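Local coordinates for protein cytochrome C (Marichromatium purpuratum 984, PDB 5LO9) that probably oxidises thiosulfate to tetrathionate, or runs the reverse reaction, as a TsdBA-type fusion that passes electrons through its c-type hemes, at residues Thr50-Phe55 with Val75-Val80; Asp112-Asp117 with His291-Arg296. One frame throughout, in Å; residues are numbered along the deposited sequence.

Contact 1: Thr50-Phe55 with Val75-Val80; sequences TQIERF and VDIAAV. With HEC (heme c), chain D; PGO (S-1,2-propanediol), chain I.
I52 and I77 meet between helices 45-57 and 74-86 of a cytochrome c fold, the first heme domain of this chain, with their CA atoms 7.4 Å apart. The two side chains slide past one another in opposite directions, and I52 CG2 touches I77 CG1 at 3.8 Å. In I52, chi1 near -73° places CG1 beside the backbone N and leaves CG2 to meet I77, while CD1 at the end of the CG1 branch reaches V80 CG2 at 4.2 Å. All three residues are buried, and the link is purely apolar. I52 and V80 also touch the heme of their own domain, so the helix pair packs against that cofactor.

Another face of the same helical turns serves the neighbouring heme c, whose iron is held by H125 and M167. Its propionate oxygen O1D accepts from two donors, Q51 NE2 at 3.1 Å and R54 NE at 3.0 Å (N-H...O 150°). An alanine in place of R54 would probably leave Q51 NE2 as the only donor to O1D from residues 50-55 and take one positive charge from beside the propionate. T50 CG2 covers one guanidinium face, offset toward the rim. The other oxygen of the same propionate, O2D, lies at the guanidinium edge, in its plane, 3.0 Å from R54 NH2 along a nearly straight bond (168°).

Contact 2: Asp112-Asp117 with His291-Arg296; sequences DWPERD and HLDNGR. With HEC (heme c), chain E; EDO (1,2-ethanediol), chain B.
The CXXCH heme-attachment motif ends at H291, and the turn that follows it, about residues 292-295, carries D293 against W113 of the short helix 113-116. H291 NE2 binds the heme iron at 2.2 Å; this heme belongs to the part of the chain that holds thiosulfate. D293 has CG anti to its own backbone N (chi1 -161°), which sends the carboxylate alongside the indole. D293 CG approaches W113 CD1 to 3.5 Å, with the ring and carboxylate planes 39° apart, an oblique contact rather than a stack. P114 adds a looser touch, its CD 4.1 Å from D293 OD2.

One water lies between the backbone and the same acid: W113 N donates to it at 3.1 Å, and it reaches D293 OD2 only weakly. Helix 113-116 is N-capped by D112, whose OD1 accepts from E115 N at 3.0 Å, from above the carboxylate plane. D112 OD2 takes R116 NE at 3.0 Å in a salt bridge, the oxygen lying in the guanidinium plane. The strongest polar partner of D293 is R249, which pairs with OD1. The charge of D293 is therefore probably balanced by that arginine, while W113 contributes mainly van der Waals cover and at most a weak water-mediated link from its backbone N.

Overall arrangement
Contact 1 closes before contact 2 opens along the chain; their centres lie 37 Å apart on opposite sides of the chain's centre, and their nearest atoms are about 20 Å apart. They share no helix. Contact 1 is local, pairing helices 45-57 and 74-86 within the first cytochrome c unit, with Q51 and R54 reaching a propionate of the second heme. Contact 2 joins segments 174 residues apart, helix 113-116 of the second cytochrome c unit and the turn after H291, with the unmodelled residues 193-236, probably a flexible linker, between them in sequence. Of the two, contact 2 alone joins the probable TsdB-like and TsdA-like parts; contact 1 lies within the first.

Contact 1: Thr50-Phe55 with Val75-Val80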
loop_
_atom_site.group_PDB
_atom_site.type_symbol
_atom_site.label_atom_id
_atom_site.label_comp_id
_atom_site.label_asym_id
_atom_site.label_seq_id
_atom_site.Cartn_x
_atom_site.Cartn_y
_atom_site.Cartn_z
ATOM N N THR A 50 -23.967 38.328 -26.443
ATOM C CA THR A 50 -22.580 38.383 -26.905
ATOM C C THR A 50 -22.444 37.757 -28.285
ATOM O O THR A 50 -21.716 38.269 -29.142
ATOM C CB THR A 50 -21.656 37.683 -25.903
ATOM O OG1 THR A 50 -21.578 38.461 -24.721
ATOM C CG2 THR A 50 -20.235 37.503 -26.454
ATOM N N GLN A 51 -23.173 36.677 -28.540
ATOM C CA GLN A 51 -23.062 36.029 -29.841
ATOM C C GLN A 51 -23.685 36.896 -30.930
ATOM O O GLN A 51 -23.165 36.960 -32.042
ATOM C CB GLN A 51 -23.704 34.634 -29.814
ATOM C CG GLN A 51 -22.942 33.599 -28.939
ATOM C CD GLN A 51 -21.455 33.685 -29.133
ATOM O OE1 GLN A 51 -20.963 33.652 -30.270
ATOM N NE2 GLN A 51 -20.725 33.862 -28.029
ATOM N N ILE A 52 -24.820 37.537 -30.656
ATOM C CA ILE A 52 -25.381 38.461 -31.635
ATOM C C ILE A 52 -24.368 39.558 -31.935
ATOM O O ILE A 52 -24.146 39.933 -33.091
ATOM C CB ILE A 52 -26.733 39.006 -31.131
ATOM C CG1 ILE A 52 -27.794 37.896 -31.223
ATOM C CG2 ILE A 52 -27.200 40.162 -31.961
ATOM C CD1 ILE A 52 -29.044 38.110 -30.397
ATOM N N GLU A 53 -23.700 40.050 -30.906
ATOM C CA GLU A 53 -22.720 41.095 -31.126
ATOM C C GLU A 53 -21.478 40.558 -31.813
ATOM O O GLU A 53 -20.802 41.313 -32.525
ATOM C CB GLU A 53 -22.372 41.777 -29.798
ATOM C CG GLU A 53 -23.421 42.811 -29.367
ATOM C CD GLU A 53 -23.342 43.224 -27.863
ATOM O OE1 GLU A 53 -22.383 42.825 -27.149
ATOM O OE2 GLU A 53 -24.255 43.965 -27.395
ATOM N N ARG A 54 -21.163 39.268 -31.632
ATOM C CA ARG A 54 -20.036 38.690 -32.373
ATOM C C ARG A 54 -20.311 38.724 -33.863
ATOM O O ARG A 54 -19.423 39.062 -34.657
ATOM C CB ARG A 54 -19.758 37.242 -31.956
ATOM C CG ARG A 54 -19.131 37.068 -30.600
ATOM C CD ARG A 54 -18.057 36.000 -30.567
ATOM N NE ARG A 54 -17.817 35.588 -29.199
ATOM C CZ ARG A 54 -17.128 36.316 -28.324
ATOM N NH1 ARG A 54 -16.604 37.488 -28.659
ATOM N NH2 ARG A 54 -16.973 35.878 -27.095
ATOM N N PHE A 55 -21.533 38.348 -34.258
ATOM C CA PHE A 55 -21.935 38.415 -35.653
ATOM C C PHE A 55 -21.765 39.841 -36.174
ATOM O O PHE A 55 -21.221 40.058 -37.260
ATOM C CB PHE A 55 -23.391 37.984 -35.780
ATOM C CG PHE A 55 -23.622 36.513 -35.821
ATOM C CD1 PHE A 55 -23.311 35.785 -36.941
ATOM C CD2 PHE A 55 -24.221 35.863 -34.752
ATOM C CE1 PHE A 55 -23.556 34.443 -36.989
ATOM C CE2 PHE A 55 -24.460 34.505 -34.784
ATOM C CZ PHE A 55 -24.122 33.793 -35.889
ATOM N N VAL A 75 -31.885 47.541 -28.091
ATOM C CA VAL A 75 -33.020 47.178 -27.242
ATOM C C VAL A 75 -33.629 45.854 -27.710
ATOM O O VAL A 75 -34.027 45.021 -26.888
ATOM C CB VAL A 75 -34.057 48.333 -27.195
ATOM C CG1 VAL A 75 -34.607 48.660 -28.563
ATOM C CG2 VAL A 75 -35.175 48.025 -26.280
ATOM N N ASP A 76 -33.691 45.627 -29.030
ATOM C CA ASP A 76 -34.179 44.351 -29.565
ATOM C C ASP A 76 -33.289 43.180 -29.116
ATOM O O ASP A 76 -33.783 42.105 -28.757
ATOM C CB ASP A 76 -34.244 44.424 -31.100
ATOM C CG ASP A 76 -35.471 45.221 -31.640
ATOM O OD1 ASP A 76 -36.494 45.335 -30.923
ATOM O OD2 ASP A 76 -35.420 45.709 -32.808
ATOM N N ILE A 77 -31.969 43.360 -29.181
ATOM C CA ILE A 77 -31.003 42.342 -28.755
ATOM C C ILE A 77 -31.281 41.922 -27.316
ATOM O O ILE A 77 -31.495 40.743 -27.007
ATOM C CB ILE A 77 -29.561 42.880 -28.917
ATOM C CG1 ILE A 77 -29.171 42.987 -30.396
ATOM C CG2 ILE A 77 -28.555 42.018 -28.260
ATOM C CD1 ILE A 77 -27.886 43.752 -30.646
ATOM N N ALA A 78 -31.302 42.890 -26.411
ATOM C CA ALA A 78 -31.550 42.560 -25.016
ATOM C C ALA A 78 -32.903 41.867 -24.807
ATOM O O ALA A 78 -33.009 40.932 -24.008
ATOM C CB ALA A 78 -31.450 43.819 -24.212
ATOM N N ALA A 79 -33.931 42.249 -25.555
ATOM C CA ALA A 79 -35.230 41.615 -25.356
ATOM C C ALA A 79 -35.207 40.153 -25.757
ATOM O O ALA A 79 -35.686 39.300 -24.998
ATOM C CB ALA A 79 -36.314 42.325 -26.154
ATOM N N VAL A 80 -34.684 39.836 -26.960
ATOM C CA VAL A 80 -34.682 38.431 -27.399
ATOM C C VAL A 80 -33.725 37.613 -26.555
ATOM O O VAL A 80 -33.962 36.431 -26.334
ATOM C CB VAL A 80 -34.350 38.226 -28.894
ATOM C CG1 VAL A 80 -35.470 38.701 -29.760
ATOM C CG2 VAL A 80 -33.020 38.881 -29.281
HETATM FE FE HEC D . -15.770 24.811 -26.025
HETATM C CHA HEC D . -17.886 27.372 -27.081
HETATM C CHB HEC D . -17.187 22.673 -28.413
HETATM C CHC HEC D . -13.765 22.193 -24.886
HETATM C CHD HEC D . -14.166 27.013 -23.854
HETATM N NA HEC D . -17.269 25.001 -27.466
HETATM C C1A HEC D . -17.987 26.086 -27.726
HETATM C C2A HEC D . -18.957 25.913 -28.822
HETATM C C3A HEC D . -18.740 24.524 -29.236
HETATM C C4A HEC D . -17.667 24.051 -28.320
HETATM C CMA HEC D . -19.466 23.794 -30.331
HETATM C CAA HEC D . -19.943 26.890 -29.410
HETATM C CBA HEC D . -21.272 26.761 -28.681
HETATM C CGA HEC D . -22.314 27.671 -29.289
HETATM O O1A HEC D . -23.391 27.835 -28.679
HETATM O O2A HEC D . -22.058 28.220 -30.387
HETATM N NB HEC D . -15.525 22.806 -26.551
HETATM C C1B HEC D . -16.172 22.139 -27.510
HETATM C C2B HEC D . -15.753 20.718 -27.613
HETATM C C3B HEC D . -14.725 20.591 -26.574
HETATM C C4B HEC D . -14.674 21.942 -25.992
HETATM C CMB HEC D . -16.266 19.686 -28.579
HETATM C CAB HEC D . -13.920 19.395 -26.154
HETATM C CBB HEC D . -13.180 18.836 -27.334
HETATM N NC HEC D . -14.250 24.627 -24.618
HETATM C C1C HEC D . -13.599 23.517 -24.294
HETATM C C2C HEC D . -12.588 23.717 -23.237
HETATM C C3C HEC D . -12.678 25.151 -22.930
HETATM C C4C HEC D . -13.747 25.602 -23.860
HETATM C CMC HEC D . -11.690 22.659 -22.673
HETATM C CAC HEC D . -11.964 25.998 -21.901
HETATM C CBC HEC D . -10.491 25.788 -21.693
HETATM N ND HEC D . -15.984 26.820 -25.550
HETATM C C1D HEC D . -15.251 27.514 -24.696
HETATM C C2D HEC D . -15.658 28.930 -24.600
HETATM C C3D HEC D . -16.754 29.059 -25.532
HETATM C C4D HEC D . -16.872 27.674 -26.068
HETATM C CMD HEC D . -15.066 29.990 -23.761
HETATM C CAD HEC D . -17.546 30.306 -25.841
HETATM C CBD HEC D . -16.993 31.029 -27.076
HETATM C CGD HEC D . -17.586 32.415 -27.232
HETATM O O1D HEC D . -17.897 32.741 -28.394
HETATM O O2D HEC D . -17.755 33.159 -26.227
HETATM C C1 PGO I . -15.846 39.957 -25.370
HETATM C C2 PGO I . -15.562 38.609 -24.681
HETATM C C3 PGO I . -14.496 37.813 -25.472
HETATM O O1 PGO I . -15.392 39.865 -26.751
HETATM O O2 PGO I . -16.762 37.806 -24.504
#

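Contact 2: Asp112-Asp117 with His291-Arg296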
loop_
_atom_site.group_PDB
_atom_site.type_symbol
_atom_site.label_atom_id
_atom_site.label_comp_id
_atom_site.label_asym_id
_atom_site.label_seq_id
_atom_site.Cartn_x
_atom_site.Cartn_y
_atom_site.Cartn_z
ATOM N N ASP A 112 -7.706 14.557 -23.816
ATOM C CA ASP A 112 -6.462 13.896 -24.206
ATOM C C ASP A 112 -5.286 14.730 -23.683
ATOM O O ASP A 112 -4.618 15.475 -24.407
ATOM C CB ASP A 112 -6.362 13.708 -25.718
ATOM C CG ASP A 112 -5.089 12.959 -26.128
ATOM O OD1 ASP A 112 -4.256 12.605 -25.231
ATOM O OD2 ASP A 112 -4.939 12.703 -27.352
ATOM N N TRP A 113 -5.026 14.612 -22.405
ATOM C CA TRP A 113 -3.891 15.338 -21.850
ATOM C C TRP A 113 -2.567 14.775 -22.377
ATOM O O TRP A 113 -1.652 15.537 -22.732
ATOM C CB TRP A 113 -3.919 15.314 -20.304
ATOM C CG TRP A 113 -4.979 16.214 -19.694
ATOM C CD1 TRP A 113 -6.242 15.851 -19.310
ATOM C CD2 TRP A 113 -4.856 17.608 -19.399
ATOM N NE1 TRP A 113 -6.910 16.930 -18.812
ATOM C CE2 TRP A 113 -6.091 18.027 -18.859
ATOM C CE3 TRP A 113 -3.833 18.548 -19.557
ATOM C CZ2 TRP A 113 -6.336 19.350 -18.478
ATOM C CZ3 TRP A 113 -4.067 19.848 -19.172
ATOM C CH2 TRP A 113 -5.316 20.239 -18.626
ATOM N N PRO A 114 -2.418 13.455 -22.438
ATOM C CA PRO A 114 -1.085 12.886 -22.724
ATOM C C PRO A 114 -0.513 13.242 -24.075
ATOM O O PRO A 114 0.682 13.534 -24.171
ATOM C CB PRO A 114 -1.335 11.398 -22.613
ATOM C CG PRO A 114 -2.449 11.289 -21.699
ATOM C CD PRO A 114 -3.355 12.418 -22.004
ATOM N N GLU A 115 -1.321 13.219 -25.128
ATOM C CA GLU A 115 -0.814 13.550 -26.449
ATOM C C GLU A 115 -1.113 14.983 -26.906
ATOM O O GLU A 115 -0.382 15.514 -27.752
ATOM C CB GLU A 115 -1.387 12.568 -27.458
ATOM C CG GLU A 115 -1.056 11.097 -27.115
ATOM C CD GLU A 115 0.425 10.836 -26.819
ATOM O OE1 GLU A 115 1.307 11.259 -27.618
ATOM O OE2 GLU A 115 0.696 10.151 -25.795
ATOM N N ARG A 116 -2.143 15.640 -26.375
ATOM C CA ARG A 116 -2.508 16.956 -26.877
ATOM C C ARG A 116 -2.698 18.027 -25.795
ATOM O O ARG A 116 -3.130 19.142 -26.123
ATOM C CB ARG A 116 -3.774 16.836 -27.728
ATOM C CG ARG A 116 -3.557 16.017 -28.963
ATOM C CD ARG A 116 -4.839 15.884 -29.795
ATOM N NE ARG A 116 -5.538 14.647 -29.519
ATOM C CZ ARG A 116 -6.635 14.245 -30.140
ATOM N NH1 ARG A 116 -7.203 14.992 -31.075
ATOM N NH2 ARG A 116 -7.182 13.105 -29.788
ATOM N N ASP A 117 -2.387 17.747 -24.526
ATOM C CA ASP A 117 -2.560 18.750 -23.459
ATOM C C ASP A 117 -3.980 19.323 -23.487
ATOM O O ASP A 117 -4.214 20.493 -23.191
ATOM C CB ASP A 117 -1.515 19.876 -23.575
ATOM C CG ASP A 117 -0.073 19.372 -23.428
ATOM O OD1 ASP A 117 0.218 18.652 -22.445
ATOM O OD2 ASP A 117 0.773 19.656 -24.317
ATOM N N HIS A 291 -5.012 17.533 -8.908
ATOM C CA HIS A 291 -4.256 16.374 -9.405
ATOM C C HIS A 291 -4.860 16.056 -10.772
ATOM O O HIS A 291 -5.737 15.195 -10.924
ATOM C CB HIS A 291 -4.322 15.163 -8.457
ATOM C CG HIS A 291 -3.787 15.421 -7.079
ATOM N ND1 HIS A 291 -2.440 15.403 -6.795
ATOM C CD2 HIS A 291 -4.418 15.652 -5.898
ATOM C CE1 HIS A 291 -2.262 15.625 -5.499
ATOM N NE2 HIS A 291 -3.445 15.775 -4.930
ATOM N N LEU A 292 -4.396 16.782 -11.778
ATOM C CA LEU A 292 -5.132 16.879 -13.026
ATOM C C LEU A 292 -5.189 15.549 -13.799
ATOM O O LEU A 292 -4.365 14.639 -13.638
ATOM C CB LEU A 292 -4.491 17.961 -13.870
ATOM C CG LEU A 292 -4.418 19.311 -13.185
ATOM C CD1 LEU A 292 -3.755 20.272 -14.120
ATOM C CD2 LEU A 292 -5.802 19.788 -12.814
ATOM N N ASP A 293 -6.168 15.478 -14.690
ATOM C CA ASP A 293 -6.478 14.261 -15.433
ATOM C C ASP A 293 -6.787 13.132 -14.460
ATOM O O ASP A 293 -6.399 11.976 -14.659
ATOM C CB ASP A 293 -5.361 13.863 -16.409
ATOM C CG ASP A 293 -5.860 12.902 -17.482
ATOM O OD1 ASP A 293 -7.108 12.734 -17.553
ATOM O OD2 ASP A 293 -5.045 12.349 -18.262
ATOM N N ASN A 294 -7.462 13.495 -13.379
ATOM C CA ASN A 294 -7.941 12.534 -12.379
ATOM C C ASN A 294 -6.793 11.716 -11.796
ATOM O O ASN A 294 -6.925 10.525 -11.515
ATOM C CB ASN A 294 -9.022 11.634 -12.964
ATOM C CG ASN A 294 -10.084 11.274 -11.943
ATOM O OD1 ASN A 294 -10.433 12.087 -11.075
ATOM N ND2 ASN A 294 -10.638 10.069 -12.070
ATOM N N GLY A 295 -5.677 12.390 -11.561
ATOM C CA GLY A 295 -4.541 11.777 -10.948
ATOM C C GLY A 295 -3.544 11.216 -11.914
ATOM O O GLY A 295 -2.559 10.631 -11.464
ATOM N N ARG A 296 -3.710 11.434 -13.221
ATOM C CA ARG A 296 -2.782 10.824 -14.179
ATOM C C ARG A 296 -1.684 11.752 -14.683
ATOM O O ARG A 296 -0.706 11.258 -15.256
ATOM C CB ARG A 296 -3.532 10.300 -15.395
ATOM C CG ARG A 296 -4.692 9.365 -15.093
ATOM C CD ARG A 296 -5.525 9.157 -16.307
ATOM N NE ARG A 296 -6.266 7.907 -16.326
ATOM C CZ ARG A 296 -5.800 6.773 -16.830
ATOM N NH1 ARG A 296 -4.566 6.694 -17.330
ATOM N NH2 ARG A 296 -6.573 5.712 -16.811
HETATM FE FE HEC E . -3.524 16.011 -2.746
HETATM C CHA HEC E . -0.056 15.526 -2.456
HETATM C CHB HEC E . -4.049 12.551 -2.641
HETATM C CHC HEC E . -7.018 16.518 -2.767
HETATM C CHD HEC E . -2.996 19.369 -3.262
HETATM N NA HEC E . -2.269 14.358 -2.588
HETATM C C1A HEC E . -0.946 14.377 -2.471
HETATM C C2A HEC E . -0.346 13.030 -2.359
HETATM C C3A HEC E . -1.503 12.154 -2.421
HETATM C C4A HEC E . -2.660 13.072 -2.562
HETATM C CMA HEC E . -1.492 10.668 -2.380
HETATM C CAA HEC E . 1.117 12.679 -2.259
HETATM C CBA HEC E . 1.780 12.933 -3.609
HETATM C CGA HEC E . 3.223 12.457 -3.620
HETATM O O1A HEC E . 3.753 12.290 -4.742
HETATM O O2A HEC E . 3.845 12.270 -2.531
HETATM N NB HEC E . -5.221 14.795 -2.710
HETATM C C1B HEC E . -5.212 13.445 -2.671
HETATM C C2B HEC E . -6.558 12.865 -2.634
HETATM C C3B HEC E . -7.428 14.033 -2.663
HETATM C C4B HEC E . -6.492 15.172 -2.697
HETATM C CMB HEC E . -6.937 11.427 -2.615
HETATM C CAB HEC E . -8.921 14.042 -2.631
HETATM C CBB HEC E . -9.357 13.462 -1.286
HETATM N NC HEC E . -4.790 17.658 -2.959
HETATM C C1C HEC E . -6.132 17.668 -2.966
HETATM C C2C HEC E . -6.703 19.009 -3.233
HETATM C C3C HEC E . -5.504 19.852 -3.368
HETATM C C4C HEC E . -4.383 18.899 -3.194
HETATM C CMC HEC E . -8.165 19.365 -3.311
HETATM C CAC HEC E . -5.371 21.330 -3.687
HETATM C CBC HEC E . -6.228 22.168 -2.794
HETATM N ND HEC E . -1.822 17.213 -2.822
HETATM C C1D HEC E . -1.829 18.520 -3.031
HETATM C C2D HEC E . -0.476 19.104 -3.048
HETATM C C3D HEC E . 0.439 17.975 -2.800
HETATM C C4D HEC E . -0.540 16.861 -2.672
HETATM C CMD HEC E . -0.182 20.551 -3.249
HETATM C CAD HEC E . 1.954 17.939 -2.713
HETATM C CBD HEC E . 2.583 18.866 -1.649
HETATM C CGD HEC E . 2.243 18.615 -0.166
HETATM O O1D HEC E . 1.051 18.525 0.259
HETATM O O2D HEC E . 3.207 18.543 0.645
HETATM C C1 EDO B . -11.305 7.899 -14.707
HETATM O O1 EDO B . -11.431 9.273 -15.016
HETATM C C2 EDO B . -9.873 7.449 -15.040
HETATM O O2 EDO B . -8.915 7.175 -13.989
HETATM O O HOH W 1 -6.969 12.759 -20.934
#